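Local coordinates for Two-component system response regulator/GGDEF domain protein (Aeromonas salmonicida, PDB 3LUF) that probably makes cyclic di-GMP from two GTP molecules as a response regulator with a GGDEF domain, the piece here being its two tandem receiver domains, at residues Asn242-Ala245 with Leu246-Phe249; Glu193-Lys197 with Gln198-Ile202; Tyr120-Gln123 with Gln124-Val127; Arg139-Ala142 with Gln143-Gln147. One frame throughout, in Å; residues are numbered along the deposited sequence.

How the contacts relate
All four contacts are local, each made by two consecutive segments, so they run in series along the chain without nesting or crossing. Contact 3 comes first, turning the chain from helix 106-122 of the first receiver domain into strand 126-130 of the second. Contact 4 follows at the end of helix 134-145, and its Q147 O receives N122 ND2 of contact 3 in a probable hydrogen bond. Contact 2 closes the loop between helix 184-194 and strand 201-207. Contact 1 finishes helix 232-248 and touches two others: L246 packs on K197 and A201 of contact 2, and L243 and E247 on contact 3, tying this helix to the interdomain connection.

Contact 1: Asn242-Ala245 with Leu246-Phe249; sequences NLEA and LEQF
In the last turn of helix 232-248, the closing helix of the second receiver domain, F249 folds its ring back over A245. The A245 CA lies 3.9 Å from the centroid of the F249 ring, 13° off the ring normal, a CH-pi contact over the face. The methyl A245 CB lies over the same face, nearest F249 CD2 at 3.5 Å. With CG turned away from its own carbonyl carbon (chi1 -67°), F249 places the ring back along the helix, and its backbone N bonds A245 O at 2.9 Å. One turn earlier L246 N bonds N242 O, while the bond from Q248 N to E244 O is weak.

The polar side chains are joined through water. E244 and E247 bring like charges to 4.2 Å between E244 OE2 and E247 OE1; one water donates to both of these oxygens and accepts from Q248 NE2, which probably eases the repulsion. A second water donates to L243 O and to E247 OE2, at 2.8 Å from the latter. The E244 chain, bent at chi2, crosses Q248 at a slant, with E244 OE1 3.6 Å from Q248 CG.

E247 OE2 also forms a salt bridge with R118 of helix 106-122, and L243 leans on the same arginine. L246 packs on R171 in the loop before strand 172-176. At the C-terminal end of the model, the F249 ring meets the H241 ring of the second subunit, planes about 35° apart.

Contact 2: Glu193-Lys197 with Gln198-Ile202; sequences ERYSK and QQLAI
S196 and Q199 grip each other in the loop of the beta-alpha-beta unit, between helix 184-194 and strand 201-207. Their bonds are reciprocal, as in a capping box, although the chain makes just one turn here. Q199 OE1 takes the S196 backbone N-H at 2.9 Å, almost straight (174°), in the plane of the amide and on a lone pair. In return S196 OG accepts from Q199 N at 3.2 Å and, weakly, from Q198 N. The hydroxyl can face these amides because chi1 of 74° holds OG between its own N and carbonyl carbon. L200 N closes the turn on S196 O at 3.0 Å.

Next to this knot, Y195 CB packs on L200 CB at 3.8 Å, and the two side chains slant across each other. R194 CB covers one face of the Y195 ring, while Y195 OH sits 3.3 Å above the R194 guanidinium plane; R194 NH1 is held by a salt bridge to E165.

Further out, L200 rests on L191 and V173, and N223 ND2 bonds K197 O. R192 of the preceding helix spans the loop with one guanidinium, NH1 bonding Y195 O and NH2 bonding L200 O.

Contact 3: Tyr120-Gln123 with Gln124-Val127; sequences YLNQ and QIEV
I125 lays its side chain back against L121 and N122, near the C-terminal end of helix 106-122. Starting at the backbone, I125 CB stands 3.7 Å from N122 O. The next atom along the longer branch, CG1, is directed away from its own carbonyl carbon (chi1 -65°) and rests on L121 O at 3.4 Å. The tip, I125 CD1, stays over the same L121 O at 3.5 Å and reaches N122 OD1 at 4.0 Å, so this branch lies along L121 O and the N122 side chain. The short branch, CG2, turns the other way and packs on L243 of helix 232-248.

The backbone beneath is a type I beta turn from N122 to I125, the point at which the last helix of the first receiver domain passes into strand 126-130, the first strand of the second. I125 N closes the turn on N122 O at 3.0 Å. Just before it, Q124 N bonds L121 O at 3.2 Å, and Q124 CG hangs 3.9 Å from that oxygen.

The amide of buried N122 is fixed at both ends: OD1 receives R118 NE from one turn back, and ND2 bonds Q147 O, just after helix 134-145. Beyond the turn, I125 pairs its backbone with Q150, and E126 OE1 bonds H152 NE2 on strand 150-154.

Contact 4: Arg139-Ala142 with Gln143-Gln147; sequences RTMA and QLRKQ
Four backbone hydrogen bonds join the segments: R139 O, T140 O, M141 O and A142 O each take the N-H four residues on, from Q143, L144, R145 and K146. They make the closing turns of helix 134-145, with L144 N to T140 O at 2.9 Å.

Apolar and flat-group contacts follow the same four-residue spacing, with paired side chains running alongside each other in one direction. T140 CG2 meets L144 CD1 at 4.1 Å. The selenomethionine M141, bent at chi3 (66°), swings its methyl CE over one face of the R145 guanidinium, 3.2 Å above the plane and off toward the rim, 3.5 Å from R145 NH2. R139 CG lies 4.0 Å from Q143 NE2, the guanidinium and amide planes being 71° apart.

Among the polar side chains, Q143 OE1 is buried with no partner in the model. T140 OG1 is hydrogen-bonded to S136 O a turn earlier, and R145 NH2 makes a weak bond to V151 O. The T140 side chain is about 8 Å from that of D176, a magnesium ligand.

This is the helix of the beta-alpha-beta crossover of the second receiver domain, between strands 126-130 and 150-154: T140 and L144 lie on V129, M141 and L144 on V151. Q143 packs against P232 and L235 of helix 232-248, and K146 NZ reaches back to V97 O and L98 O of the first receiver domain.

Contact 1: Asn242-Ala245 with Leu246-Phe249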
loop_
_atom_site.group_PDB
_atom_site.type_symbol
_atom_site.label_atom_id
_atom_site.label_comp_id
_atom_site.label_asym_id
_atom_site.label_seq_id
_atom_site.Cartn_x
_atom_site.Cartn_y
_atom_site.Cartn_z
ATOM N N ASN B 242 1.914 2.554 -5.241
ATOM C CA ASN B 242 2.935 3.615 -5.139
ATOM C C ASN B 242 2.985 4.506 -6.372
ATOM O O ASN B 242 3.131 5.752 -6.266
ATOM C CB ASN B 242 4.313 3.037 -4.803
ATOM C CG ASN B 242 4.405 2.665 -3.350
ATOM O OD1 ASN B 242 4.089 1.537 -2.951
ATOM N ND2 ASN B 242 4.682 3.656 -2.523
ATOM N N LEU B 243 2.838 3.884 -7.524
ATOM C CA LEU B 243 2.753 4.662 -8.789
ATOM C C LEU B 243 1.506 5.543 -8.826
ATOM O O LEU B 243 1.549 6.716 -9.220
ATOM C CB LEU B 243 2.874 3.768 -10.035
ATOM C CG LEU B 243 4.167 2.974 -10.190
ATOM C CD1 LEU B 243 4.086 2.073 -11.407
ATOM C CD2 LEU B 243 5.412 3.873 -10.259
ATOM N N GLU B 244 0.368 4.998 -8.396
ATOM C CA GLU B 244 -0.843 5.798 -8.327
ATOM C C GLU B 244 -0.677 6.987 -7.360
ATOM O O GLU B 244 -1.091 8.095 -7.663
ATOM C CB GLU B 244 -2.016 4.897 -7.912
ATOM C CG GLU B 244 -3.241 5.650 -7.439
ATOM C CD GLU B 244 -4.269 5.804 -8.517
ATOM O OE1 GLU B 244 -5.339 6.392 -8.220
ATOM O OE2 GLU B 244 -4.036 5.335 -9.667
ATOM N N ALA B 245 -0.060 6.755 -6.202
ATOM C CA ALA B 245 0.160 7.852 -5.237
ATOM C C ALA B 245 1.010 8.944 -5.852
ATOM O O ALA B 245 0.751 10.140 -5.607
ATOM C CB ALA B 245 0.809 7.327 -3.957
ATOM N N LEU B 246 2.026 8.569 -6.622
ATOM C CA LEU B 246 2.838 9.583 -7.308
ATOM C C LEU B 246 2.026 10.422 -8.290
ATOM O O LEU B 246 2.322 11.609 -8.509
ATOM C CB LEU B 246 4.037 8.945 -8.038
ATOM C CG LEU B 246 5.190 8.469 -7.160
ATOM C CD1 LEU B 246 6.179 7.735 -8.018
ATOM C CD2 LEU B 246 5.916 9.600 -6.410
ATOM N N GLU B 247 1.003 9.816 -8.885
ATOM C CA GLU B 247 0.217 10.510 -9.909
ATOM C C GLU B 247 -0.907 11.336 -9.296
ATOM O O GLU B 247 -1.392 12.294 -9.927
ATOM C CB GLU B 247 -0.415 9.470 -10.867
ATOM C CG GLU B 247 0.635 8.805 -11.753
ATOM C CD GLU B 247 0.299 7.384 -12.182
ATOM O OE1 GLU B 247 -0.808 6.882 -11.864
ATOM O OE2 GLU B 247 1.158 6.785 -12.863
ATOM N N GLN B 248 -1.345 10.969 -8.087
ATOM C CA GLN B 248 -2.612 11.458 -7.568
ATOM C C GLN B 248 -2.580 12.119 -6.201
ATOM O O GLN B 248 -3.500 12.853 -5.886
ATOM C CB GLN B 248 -3.652 10.334 -7.494
ATOM C CG GLN B 248 -4.065 9.759 -8.808
ATOM C CD GLN B 248 -4.575 10.774 -9.832
ATOM O OE1 GLN B 248 -4.928 11.926 -9.506
ATOM N NE2 GLN B 248 -4.638 10.323 -11.086
ATOM N N PHE B 249 -1.605 11.787 -5.356
ATOM C CA PHE B 249 -1.633 12.287 -3.972
ATOM C C PHE B 249 -0.798 13.560 -3.905
ATOM O O PHE B 249 0.421 13.482 -4.070
ATOM C CB PHE B 249 -1.041 11.268 -2.981
ATOM C CG PHE B 249 -1.849 9.994 -2.808
ATOM C CD1 PHE B 249 -2.962 9.710 -3.606
ATOM C CD2 PHE B 249 -1.453 9.056 -1.842
ATOM C CE1 PHE B 249 -3.667 8.516 -3.458
ATOM C CE2 PHE B 249 -2.162 7.860 -1.673
ATOM C CZ PHE B 249 -3.267 7.589 -2.487
HETATM O O HOH W 1 3.547 7.064 -11.437
HETATM O O HOH W 2 -3.398 7.646 -11.822
#

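Contact 2: Glu193-Lys197 with Gln198-Ile202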
loop_
_atom_site.group_PDB
_atom_site.type_symbol
_atom_site.label_atom_id
_atom_site.label_comp_id
_atom_site.label_asym_id
_atom_site.label_seq_id
_atom_site.Cartn_x
_atom_site.Cartn_y
_atom_site.Cartn_z
ATOM N N GLU B 193 17.985 12.282 1.625
ATOM C CA GLU B 193 18.672 13.581 1.807
ATOM C C GLU B 193 18.581 14.497 0.580
ATOM O O GLU B 193 18.713 15.729 0.716
ATOM C CB GLU B 193 20.141 13.348 2.183
ATOM C CG GLU B 193 20.300 12.742 3.581
ATOM C CD GLU B 193 21.711 12.897 4.104
ATOM O OE1 GLU B 193 22.626 12.458 3.412
ATOM O OE2 GLU B 193 21.887 13.435 5.227
ATOM N N ARG B 194 18.311 13.894 -0.585
ATOM C CA ARG B 194 18.166 14.607 -1.866
ATOM C C ARG B 194 16.728 14.663 -2.387
ATOM O O ARG B 194 16.318 15.677 -2.974
ATOM C CB ARG B 194 19.017 13.950 -2.967
ATOM C CG ARG B 194 20.474 14.049 -2.841
ATOM C CD ARG B 194 21.126 13.422 -4.087
ATOM N NE ARG B 194 21.294 14.351 -5.200
ATOM C CZ ARG B 194 21.747 13.986 -6.399
ATOM N NH1 ARG B 194 22.003 12.707 -6.655
ATOM N NH2 ARG B 194 21.900 14.890 -7.363
ATOM N N TYR B 195 15.983 13.552 -2.265
ATOM C CA TYR B 195 14.687 13.410 -2.931
ATOM C C TYR B 195 13.557 13.159 -1.956
ATOM O O TYR B 195 13.691 12.295 -1.082
ATOM C CB TYR B 195 14.730 12.244 -3.942
ATOM C CG TYR B 195 15.812 12.451 -4.994
ATOM C CD1 TYR B 195 15.778 13.587 -5.814
ATOM C CD2 TYR B 195 16.894 11.591 -5.085
ATOM C CE1 TYR B 195 16.790 13.845 -6.748
ATOM C CE2 TYR B 195 17.914 11.803 -6.042
ATOM C CZ TYR B 195 17.845 12.956 -6.858
ATOM O OH TYR B 195 18.819 13.192 -7.785
ATOM N N SER B 196 12.461 13.903 -2.114
ATOM C CA SER B 196 11.238 13.720 -1.309
ATOM C C SER B 196 10.470 12.472 -1.751
ATOM O O SER B 196 10.767 11.871 -2.800
ATOM C CB SER B 196 10.303 14.938 -1.440
ATOM O OG SER B 196 9.667 14.945 -2.728
ATOM N N LYS B 197 9.488 12.091 -0.941
ATOM C CA LYS B 197 8.605 10.947 -1.271
ATOM C C LYS B 197 7.845 11.137 -2.570
ATOM O O LYS B 197 7.463 10.140 -3.198
ATOM C CB LYS B 197 7.611 10.697 -0.153
ATOM C CG LYS B 197 8.158 9.966 1.035
ATOM C CD LYS B 197 7.055 9.758 2.075
ATOM C CE LYS B 197 7.589 9.106 3.329
ATOM N NZ LYS B 197 6.477 8.360 3.992
ATOM N N GLN B 198 7.616 12.395 -2.963
ATOM C CA GLN B 198 6.911 12.687 -4.215
ATOM C C GLN B 198 7.880 12.695 -5.393
ATOM O O GLN B 198 7.494 12.465 -6.543
ATOM C CB GLN B 198 6.114 14.004 -4.110
ATOM C CG GLN B 198 5.444 14.493 -5.446
ATOM C CD GLN B 198 4.533 13.433 -6.099
ATOM O OE1 GLN B 198 4.656 13.140 -7.293
ATOM N NE2 GLN B 198 3.631 12.857 -5.312
ATOM N N GLN B 199 9.151 12.938 -5.124
ATOM C CA GLN B 199 10.135 12.968 -6.192
ATOM C C GLN B 199 10.626 11.579 -6.577
ATOM O O GLN B 199 10.983 11.343 -7.739
ATOM C CB GLN B 199 11.326 13.837 -5.828
ATOM C CG GLN B 199 10.978 15.347 -5.822
ATOM C CD GLN B 199 12.107 16.179 -5.295
ATOM O OE1 GLN B 199 12.646 15.913 -4.213
ATOM N NE2 GLN B 199 12.488 17.201 -6.054
ATOM N N LEU B 200 10.684 10.691 -5.592
ATOM C CA LEU B 200 11.233 9.363 -5.801
ATOM C C LEU B 200 10.602 8.417 -4.787
ATOM O O LEU B 200 10.964 8.486 -3.606
ATOM C CB LEU B 200 12.776 9.402 -5.623
ATOM C CG LEU B 200 13.520 8.094 -5.909
ATOM C CD1 LEU B 200 13.336 7.694 -7.404
ATOM C CD2 LEU B 200 15.009 8.088 -5.490
ATOM N N ALA B 201 9.716 7.520 -5.230
ATOM C CA ALA B 201 9.059 6.577 -4.288
ATOM C C ALA B 201 10.036 5.444 -3.972
ATOM O O ALA B 201 10.798 5.027 -4.840
ATOM C CB ALA B 201 7.780 6.027 -4.870
ATOM N N ILE B 202 10.053 4.991 -2.730
ATOM C CA ILE B 202 10.925 3.886 -2.374
ATOM C C ILE B 202 10.099 2.848 -1.669
ATOM O O ILE B 202 9.355 3.177 -0.734
ATOM C CB ILE B 202 12.030 4.361 -1.427
ATOM C CG1 ILE B 202 12.925 5.388 -2.137
ATOM C CG2 ILE B 202 12.789 3.159 -0.799
ATOM C CD1 ILE B 202 13.784 6.166 -1.120
#

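Contact 3: Tyr120-Gln123 with Gln124-Val127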
loop_
_atom_site.group_PDB
_atom_site.type_symbol
_atom_site.label_atom_id
_atom_site.label_comp_id
_atom_site.label_asym_id
_atom_site.label_seq_id
_atom_site.Cartn_x
_atom_site.Cartn_y
_atom_site.Cartn_z
ATOM N N TYR B 120 -1.213 0.408 -19.260
ATOM C CA TYR B 120 -0.986 1.506 -20.205
ATOM C C TYR B 120 -0.001 2.539 -19.630
ATOM O O TYR B 120 0.989 2.923 -20.289
ATOM C CB TYR B 120 -2.296 2.206 -20.616
ATOM C CG TYR B 120 -1.966 3.465 -21.355
ATOM C CD1 TYR B 120 -1.643 3.412 -22.707
ATOM C CD2 TYR B 120 -1.805 4.703 -20.664
ATOM C CE1 TYR B 120 -1.253 4.563 -23.394
ATOM C CE2 TYR B 120 -1.390 5.836 -21.353
ATOM C CZ TYR B 120 -1.142 5.757 -22.702
ATOM O OH TYR B 120 -0.729 6.858 -23.376
ATOM N N LEU B 121 -0.287 3.016 -18.425
ATOM C CA LEU B 121 0.579 4.040 -17.799
ATOM C C LEU B 121 2.007 3.582 -17.563
ATOM O O LEU B 121 2.978 4.364 -17.709
ATOM C CB LEU B 121 -0.039 4.533 -16.501
ATOM C CG LEU B 121 -1.326 5.344 -16.613
ATOM C CD1 LEU B 121 -1.924 5.575 -15.227
ATOM C CD2 LEU B 121 -1.130 6.695 -17.383
ATOM N N ASN B 122 2.163 2.321 -17.160
ATOM C CA ASN B 122 3.468 1.786 -16.849
ATOM C C ASN B 122 4.462 1.801 -18.008
ATOM O O ASN B 122 5.676 1.804 -17.777
ATOM C CB ASN B 122 3.346 0.354 -16.351
ATOM C CG ASN B 122 2.738 0.261 -14.950
ATOM O OD1 ASN B 122 2.471 1.273 -14.284
ATOM N ND2 ASN B 122 2.544 -0.966 -14.483
ATOM N N GLN B 123 3.973 1.767 -19.245
ATOM C CA GLN B 123 4.858 1.753 -20.421
ATOM C C GLN B 123 5.847 2.923 -20.383
ATOM O O GLN B 123 6.976 2.829 -20.919
ATOM C CB GLN B 123 4.067 1.871 -21.725
ATOM C CG GLN B 123 3.061 0.746 -21.970
ATOM C CD GLN B 123 2.231 1.005 -23.190
ATOM O OE1 GLN B 123 1.336 1.871 -23.190
ATOM N NE2 GLN B 123 2.495 0.248 -24.246
ATOM N N GLN B 124 5.426 4.046 -19.819
ATOM C CA GLN B 124 6.325 5.198 -19.844
ATOM C C GLN B 124 6.953 5.507 -18.490
ATOM O O GLN B 124 7.472 6.622 -18.263
ATOM C CB GLN B 124 5.646 6.418 -20.469
ATOM C CG GLN B 124 4.777 7.215 -19.575
ATOM C CD GLN B 124 4.516 8.610 -20.100
ATOM O OE1 GLN B 124 4.356 9.558 -19.314
ATOM N NE2 GLN B 124 4.452 8.754 -21.438
ATOM N N ILE B 125 6.900 4.526 -17.595
ATOM C CA ILE B 125 7.429 4.705 -16.235
ATOM C C ILE B 125 8.708 3.896 -16.046
ATOM O O ILE B 125 8.765 2.727 -16.411
ATOM C CB ILE B 125 6.361 4.322 -15.176
ATOM C CG1 ILE B 125 5.178 5.296 -15.266
ATOM C CG2 ILE B 125 6.986 4.290 -13.759
ATOM C CD1 ILE B 125 3.948 4.956 -14.357
ATOM N N GLU B 126 9.752 4.531 -15.513
ATOM C CA GLU B 126 11.029 3.846 -15.226
ATOM C C GLU B 126 11.175 3.587 -13.722
ATOM O O GLU B 126 10.908 4.472 -12.887
ATOM C CB GLU B 126 12.220 4.693 -15.717
ATOM C CG GLU B 126 12.138 4.953 -17.222
ATOM C CD GLU B 126 13.325 5.767 -17.731
ATOM O OE1 GLU B 126 14.469 5.370 -17.435
ATOM O OE2 GLU B 126 13.101 6.776 -18.445
ATOM N N VAL B 127 11.537 2.354 -13.407
ATOM C CA VAL B 127 11.728 1.926 -12.032
ATOM C C VAL B 127 13.077 1.252 -11.856
ATOM O O VAL B 127 13.695 0.823 -12.829
ATOM C CB VAL B 127 10.601 0.982 -11.596
ATOM C CG1 VAL B 127 9.258 1.603 -11.839
ATOM C CG2 VAL B 127 10.755 -0.428 -12.299
#

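Contact 4: Arg139-Ala142 with Gln143-Gln147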
loop_
_atom_site.group_PDB
_atom_site.type_symbol
_atom_site.label_atom_id
_atom_site.label_comp_id
_atom_site.label_asym_id
_atom_site.label_seq_id
_atom_site.Cartn_x
_atom_site.Cartn_y
_atom_site.Cartn_z
ATOM N N ARG B 139 14.376 -12.088 -10.816
ATOM C CA ARG B 139 12.996 -12.499 -10.636
ATOM C C ARG B 139 12.111 -11.261 -10.485
ATOM O O ARG B 139 11.050 -11.168 -11.098
ATOM C CB ARG B 139 12.845 -13.406 -9.412
ATOM C CG ARG B 139 11.399 -13.760 -9.119
ATOM C CD ARG B 139 11.245 -14.823 -8.049
ATOM N NE ARG B 139 11.626 -14.336 -6.726
ATOM C CZ ARG B 139 12.683 -14.774 -6.035
ATOM N NH1 ARG B 139 13.483 -15.718 -6.534
ATOM N NH2 ARG B 139 12.936 -14.272 -4.833
ATOM N N THR B 140 12.574 -10.302 -9.682
ATOM C CA THR B 140 11.782 -9.114 -9.417
ATOM C C THR B 140 11.679 -8.285 -10.690
ATOM O O THR B 140 10.606 -7.761 -11.003
ATOM C CB THR B 140 12.416 -8.285 -8.275
ATOM O OG1 THR B 140 12.430 -9.082 -7.096
ATOM C CG2 THR B 140 11.615 -7.052 -7.987
HETATM N N MSE B 141 12.801 -8.157 -11.397
HETATM C CA MSE B 141 12.854 -7.475 -12.692
HETATM C C MSE B 141 11.901 -8.099 -13.693
HETATM O O MSE B 141 11.159 -7.393 -14.356
HETATM C CB MSE B 141 14.271 -7.443 -13.256
HETATM C CG MSE B 141 15.138 -6.412 -12.558
HETATM SE SE MSE B 141 16.897 -6.674 -13.320
HETATM C CE MSE B 141 16.401 -6.108 -15.108
ATOM N N ALA B 142 11.882 -9.430 -13.755
ATOM C CA ALA B 142 10.974 -10.106 -14.689
ATOM C C ALA B 142 9.503 -9.831 -14.351
ATOM O O ALA B 142 8.689 -9.588 -15.261
ATOM C CB ALA B 142 11.255 -11.615 -14.735
ATOM N N GLN B 143 9.185 -9.837 -13.054
ATOM C CA GLN B 143 7.827 -9.567 -12.575
ATOM C C GLN B 143 7.443 -8.129 -12.966
ATOM O O GLN B 143 6.365 -7.887 -13.450
ATOM C CB GLN B 143 7.728 -9.791 -11.061
ATOM C CG GLN B 143 7.708 -11.284 -10.627
ATOM C CD GLN B 143 7.958 -11.533 -9.122
ATOM O OE1 GLN B 143 8.528 -10.704 -8.405
ATOM N NE2 GLN B 143 7.574 -12.718 -8.661
ATOM N N LEU B 144 8.343 -7.166 -12.755
ATOM C CA LEU B 144 8.032 -5.785 -13.120
ATOM C C LEU B 144 7.924 -5.557 -14.628
ATOM O O LEU B 144 7.140 -4.724 -15.086
ATOM C CB LEU B 144 9.063 -4.823 -12.497
ATOM C CG LEU B 144 9.155 -4.857 -10.970
ATOM C CD1 LEU B 144 10.378 -4.102 -10.488
ATOM C CD2 LEU B 144 7.925 -4.250 -10.308
ATOM N N ARG B 145 8.707 -6.303 -15.408
ATOM C CA ARG B 145 8.637 -6.210 -16.870
ATOM C C ARG B 145 7.287 -6.755 -17.391
ATOM O O ARG B 145 6.802 -6.291 -18.425
ATOM C CB ARG B 145 9.825 -6.884 -17.548
ATOM C CG ARG B 145 11.089 -6.073 -17.387
ATOM C CD ARG B 145 12.302 -6.621 -18.109
ATOM N NE ARG B 145 13.318 -5.566 -18.076
ATOM C CZ ARG B 145 14.623 -5.764 -18.178
ATOM N NH1 ARG B 145 15.112 -7.000 -18.325
ATOM N NH2 ARG B 145 15.440 -4.721 -18.123
ATOM N N LYS B 146 6.675 -7.662 -16.634
ATOM C CA LYS B 146 5.305 -8.157 -16.936
ATOM C C LYS B 146 4.211 -7.188 -16.472
ATOM O O LYS B 146 3.018 -7.434 -16.653
ATOM C CB LYS B 146 5.049 -9.471 -16.243
ATOM C CG LYS B 146 5.827 -10.636 -16.815
ATOM C CD LYS B 146 5.003 -11.893 -16.742
ATOM C CE LYS B 146 4.666 -12.211 -15.306
ATOM N NZ LYS B 146 3.532 -13.175 -15.251
ATOM N N GLN B 147 4.603 -6.113 -15.811
ATOM C CA GLN B 147 3.694 -5.017 -15.566
ATOM C C GLN B 147 3.914 -3.933 -16.657
ATOM O O GLN B 147 3.390 -2.837 -16.546
ATOM C CB GLN B 147 3.888 -4.443 -14.145
ATOM C CG GLN B 147 3.601 -5.431 -12.989
ATOM C CD GLN B 147 4.002 -4.903 -11.614
ATOM O OE1 GLN B 147 3.718 -3.759 -11.250
ATOM N NE2 GLN B 147 4.628 -5.766 -10.819
#